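PDB 3HYI: probable cell division protein WhiA from Thermotoga maritima, which is probably involved in cell division and chromosome segregation and joins a degenerate LAGLIDADG homing endonuclease domain to a DNA-binding helix-turn-helix domain. Local coordinates for residues Ser224-Lys236 and Ala252-Arg264. Residues are numbered along the deposited sequence; the frame is centred on the assembly and turned at random.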
# COMPACT_ATOMS: atom_id res chain seq x y z
N SER A 224 -26.95 -20.59 25.17
CA SER A 224 -27.79 -19.47 25.59
C SER A 224 -29.26 -19.73 25.27
O SER A 224 -30.12 -19.62 26.15
CB SER A 224 -27.36 -18.17 24.90
OG SER A 224 -26.27 -17.57 25.57
N THR A 225 -29.53 -20.07 24.02
CA THR A 225 -30.89 -20.35 23.57
C THR A 225 -31.55 -21.46 24.39
O THR A 225 -32.71 -21.35 24.77
CB THR A 225 -30.93 -20.74 22.07
OG1 THR A 225 -30.27 -19.71 21.31
CG2 THR A 225 -32.36 -20.89 21.59
N ALA A 226 -30.79 -22.53 24.67
CA ALA A 226 -31.29 -23.64 25.49
C ALA A 226 -31.62 -23.17 26.91
O ALA A 226 -32.60 -23.61 27.51
CB ALA A 226 -30.26 -24.76 25.54
N ARG A 227 -30.80 -22.26 27.41
CA ARG A 227 -30.93 -21.68 28.74
C ARG A 227 -32.14 -20.75 28.82
O ARG A 227 -32.78 -20.64 29.86
CB ARG A 227 -29.66 -20.89 29.05
CG ARG A 227 -29.27 -20.83 30.51
CD ARG A 227 -27.78 -20.48 30.64
NE ARG A 227 -27.57 -19.11 31.09
N GLN A 228 -32.44 -20.07 27.71
CA GLN A 228 -33.62 -19.22 27.62
C GLN A 228 -34.87 -20.09 27.65
O GLN A 228 -35.78 -19.86 28.44
CB GLN A 228 -33.60 -18.40 26.34
CG GLN A 228 -32.45 -17.41 26.25
CD GLN A 228 -32.09 -17.05 24.83
OE1 GLN A 228 -32.88 -17.26 23.91
NE2 GLN A 228 -30.90 -16.51 24.63
N ILE A 229 -34.89 -21.10 26.78
CA ILE A 229 -36.01 -22.02 26.68
C ILE A 229 -36.27 -22.68 28.04
O ILE A 229 -37.40 -22.67 28.52
CB ILE A 229 -35.77 -23.09 25.60
CG1 ILE A 229 -35.75 -22.45 24.21
CG2 ILE A 229 -36.86 -24.16 25.64
CD1 ILE A 229 -35.28 -23.38 23.11
N ARG A 230 -35.22 -23.22 28.66
CA ARG A 230 -35.32 -23.86 29.97
C ARG A 230 -35.91 -22.92 31.04
O ARG A 230 -36.77 -23.32 31.82
CB ARG A 230 -33.96 -24.37 30.43
CG ARG A 230 -34.02 -25.31 31.63
N ALA A 231 -35.43 -21.67 31.06
CA ALA A 231 -35.93 -20.66 32.01
C ALA A 231 -37.42 -20.38 31.80
O ALA A 231 -38.18 -20.26 32.76
CB ALA A 231 -35.13 -19.37 31.88
N ILE A 232 -37.83 -20.27 30.54
CA ILE A 232 -39.23 -20.04 30.20
C ILE A 232 -40.12 -21.22 30.59
O ILE A 232 -41.24 -21.03 31.07
CB ILE A 232 -39.39 -19.76 28.69
CG1 ILE A 232 -38.72 -18.43 28.33
CG2 ILE A 232 -40.86 -19.71 28.29
CD1 ILE A 232 -38.51 -18.24 26.86
N GLU A 233 -39.60 -22.43 30.41
CA GLU A 233 -40.34 -23.66 30.74
C GLU A 233 -40.59 -23.77 32.24
O GLU A 233 -41.67 -24.15 32.67
CB GLU A 233 -39.58 -24.91 30.27
CG GLU A 233 -39.22 -24.97 28.78
CD GLU A 233 -40.36 -25.44 27.90
OE1 GLU A 233 -41.53 -25.20 28.25
OE2 GLU A 233 -40.06 -26.04 26.84
N LEU A 234 -39.57 -23.45 33.04
CA LEU A 234 -39.68 -23.48 34.50
C LEU A 234 -40.74 -22.50 35.01
O LEU A 234 -41.55 -22.84 35.87
CB LEU A 234 -38.33 -23.16 35.16
CG LEU A 234 -37.26 -24.25 35.08
CD1 LEU A 234 -35.90 -23.69 35.45
CD2 LEU A 234 -37.62 -25.43 35.98
N ILE A 235 -40.71 -21.28 34.47
CA ILE A 235 -41.67 -20.24 34.83
C ILE A 235 -43.09 -20.64 34.44
O ILE A 235 -44.03 -20.44 35.21
CB ILE A 235 -41.32 -18.89 34.15
CG1 ILE A 235 -40.02 -18.32 34.72
CG2 ILE A 235 -42.45 -17.88 34.33
CD1 ILE A 235 -39.46 -17.17 33.90
N LYS A 236 -43.22 -21.20 33.24
CA LYS A 236 -44.51 -21.67 32.74
C LYS A 236 -45.08 -22.75 33.66
O LYS A 236 -46.27 -22.72 34.00
CB LYS A 236 -44.37 -22.22 31.32
CG LYS A 236 -45.65 -22.80 30.75
CD LYS A 236 -45.52 -23.10 29.26
CE LYS A 236 -46.69 -23.95 28.77
NZ LYS A 236 -46.84 -23.88 27.29
N ALA A 252 -41.16 -14.16 26.37
CA ALA A 252 -41.16 -15.58 26.72
C ALA A 252 -41.94 -16.41 25.70
O ALA A 252 -41.48 -17.47 25.28
CB ALA A 252 -41.73 -15.79 28.12
N LEU A 253 -43.11 -15.91 25.31
CA LEU A 253 -43.94 -16.58 24.31
C LEU A 253 -43.26 -16.66 22.94
O LEU A 253 -43.24 -17.72 22.32
CB LEU A 253 -45.29 -15.87 24.17
CG LEU A 253 -46.28 -16.00 25.34
CD1 LEU A 253 -47.52 -15.18 25.06
CD2 LEU A 253 -46.64 -17.45 25.59
N VAL A 254 -42.72 -15.54 22.47
CA VAL A 254 -42.07 -15.48 21.16
C VAL A 254 -40.85 -16.41 21.08
O VAL A 254 -40.66 -17.09 20.07
CB VAL A 254 -41.68 -14.02 20.78
CG1 VAL A 254 -40.61 -14.00 19.72
CG2 VAL A 254 -42.91 -13.26 20.31
N ARG A 255 -40.05 -16.45 22.14
CA ARG A 255 -38.92 -17.39 22.21
C ARG A 255 -39.41 -18.84 22.15
O ARG A 255 -38.86 -19.65 21.41
CB ARG A 255 -38.13 -17.16 23.50
CG ARG A 255 -37.02 -18.19 23.78
CD ARG A 255 -35.73 -17.89 23.02
NE ARG A 255 -35.78 -18.28 21.61
CZ ARG A 255 -34.79 -18.11 20.74
NH1 ARG A 255 -33.64 -17.56 21.11
NH2 ARG A 255 -34.95 -18.50 19.49
N LEU A 256 -40.44 -19.15 22.94
CA LEU A 256 -40.94 -20.52 23.06
C LEU A 256 -41.59 -21.00 21.76
O LEU A 256 -41.49 -22.18 21.41
CB LEU A 256 -41.94 -20.62 24.22
CG LEU A 256 -42.07 -21.98 24.90
CD1 LEU A 256 -40.76 -22.37 25.58
CD2 LEU A 256 -43.21 -21.97 25.91
N ARG A 257 -42.24 -20.08 21.06
CA ARG A 257 -42.90 -20.40 19.79
C ARG A 257 -41.92 -20.37 18.61
O ARG A 257 -42.21 -20.95 17.56
CB ARG A 257 -44.06 -19.43 19.54
CG ARG A 257 -45.22 -19.61 20.53
CD ARG A 257 -46.36 -18.65 20.25
NE ARG A 257 -47.39 -18.71 21.29
N ASN A 258 -40.79 -19.69 18.79
CA ASN A 258 -39.77 -19.59 17.74
C ASN A 258 -38.39 -19.90 18.29
O ASN A 258 -37.58 -18.99 18.50
CB ASN A 258 -39.76 -18.18 17.14
CG ASN A 258 -41.12 -17.74 16.64
OD1 ASN A 258 -41.42 -17.87 15.45
ND2 ASN A 258 -41.94 -17.21 17.54
N LYS A 259 -38.10 -21.18 18.51
CA LYS A 259 -36.91 -21.58 19.26
C LYS A 259 -35.61 -21.60 18.47
O LYS A 259 -34.54 -21.69 19.05
CB LYS A 259 -37.10 -22.97 19.88
CG LYS A 259 -38.47 -23.18 20.49
CD LYS A 259 -38.40 -24.16 21.64
CE LYS A 259 -39.62 -25.06 21.66
NZ LYS A 259 -39.76 -25.74 22.97
N GLU A 260 -35.71 -21.51 17.14
CA GLU A 260 -34.54 -21.58 16.28
C GLU A 260 -34.12 -20.22 15.71
O GLU A 260 -33.12 -20.13 14.98
CB GLU A 260 -34.78 -22.59 15.15
CG GLU A 260 -34.51 -24.02 15.60
CD GLU A 260 -35.00 -25.07 14.62
OE1 GLU A 260 -35.15 -24.75 13.42
OE2 GLU A 260 -35.22 -26.22 15.05
N LEU A 261 -34.85 -19.16 16.06
CA LEU A 261 -34.53 -17.82 15.58
C LEU A 261 -33.42 -17.17 16.40
O LEU A 261 -33.28 -17.42 17.59
CB LEU A 261 -35.76 -16.91 15.62
CG LEU A 261 -36.96 -17.33 14.78
CD1 LEU A 261 -38.03 -16.24 14.83
CD2 LEU A 261 -36.57 -17.60 13.33
N SER A 262 -32.64 -16.33 15.73
CA SER A 262 -31.66 -15.49 16.41
C SER A 262 -32.39 -14.44 17.24
O SER A 262 -33.56 -14.14 17.00
CB SER A 262 -30.77 -14.81 15.38
OG SER A 262 -31.52 -13.94 14.56
N LEU A 263 -31.68 -13.87 18.22
CA LEU A 263 -32.24 -12.81 19.06
C LEU A 263 -32.69 -11.61 18.23
O LEU A 263 -33.71 -10.99 18.53
CB LEU A 263 -31.23 -12.37 20.12
CG LEU A 263 -30.84 -13.41 21.17
CD1 LEU A 263 -29.69 -12.90 22.03
CD2 LEU A 263 -32.04 -13.78 22.03
N ARG A 264 -31.92 -11.28 17.19
CA ARG A 264 -32.26 -10.22 16.25
C ARG A 264 -33.64 -10.45 15.64
O ARG A 264 -34.48 -9.55 15.60
CB ARG A 264 -31.22 -10.15 15.13
CG ARG A 264 -31.44 -9.04 14.09
CD ARG A 264 -30.58 -7.83 14.38
NE ARG A 264 -29.16 -8.16 14.32
CZ ARG A 264 -28.17 -7.41 14.80
NH1 ARG A 264 -28.42 -6.24 15.39
NH2 ARG A 264 -26.92 -7.83 14.70
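Arg255 reaches from the last turn of helix 246-257 to Gln228 on helix 207-238, and its guanidinium makes the polar part of this contact. Arg255 NH1 donates to Gln228 OE1 at 2.9 Å in a nearly straight bond, the acceptor lying near the guanidinium plane. The amide is turned only 21° from that plane, so the two flat groups meet edge to edge. Arg255 NH2 donates to Asn258 O and, at 2.8 Å, to Leu261 O, while Thr225 CG2 rests over one face, offset toward the rim. These bonds fix the group's rotation and tie the turn 258-262 to helix 207-238, although the buried NE has no partner. Replacing the arginine by an alanine would probably leave Gln228 OE1 and both turn carbonyls without this donor and open a gap beneath Thr225 CG2.

Apolar packing continues along the helix. With CG1 beside the backbone N (chi1 -67°), Ile232 sends CD1 across the arginine stem, 3.4 Å from Arg255 CG, and sets CG1 4.0 Å from Ala252 CB. Leu256 is a knob in the hole formed by Ile229, Ile232, Glu233 and Lys236, its CD1 3.8 Å from Ile232 CG2. Ile229 CD1 lies against the Lys259 chain, 3.5 Å from Lys259 CD.

The charged pair Glu233 OE2 and Lys259 NZ is a long salt bridge at 3.9 Å.

The short helix axes cross at -120°, 9.8 Å apart, and Leu263, touching Gln228, also packs on Tyr278 and Leu281 of helix 274-288. Within the WhiA C-terminal HTH domain, long helix 207-238 thus packs against the end of helix 246-257 and the turn leading through Ser262, N-cap of helix 263-268, into the predicted DNA-binding helix-turn-helix motif.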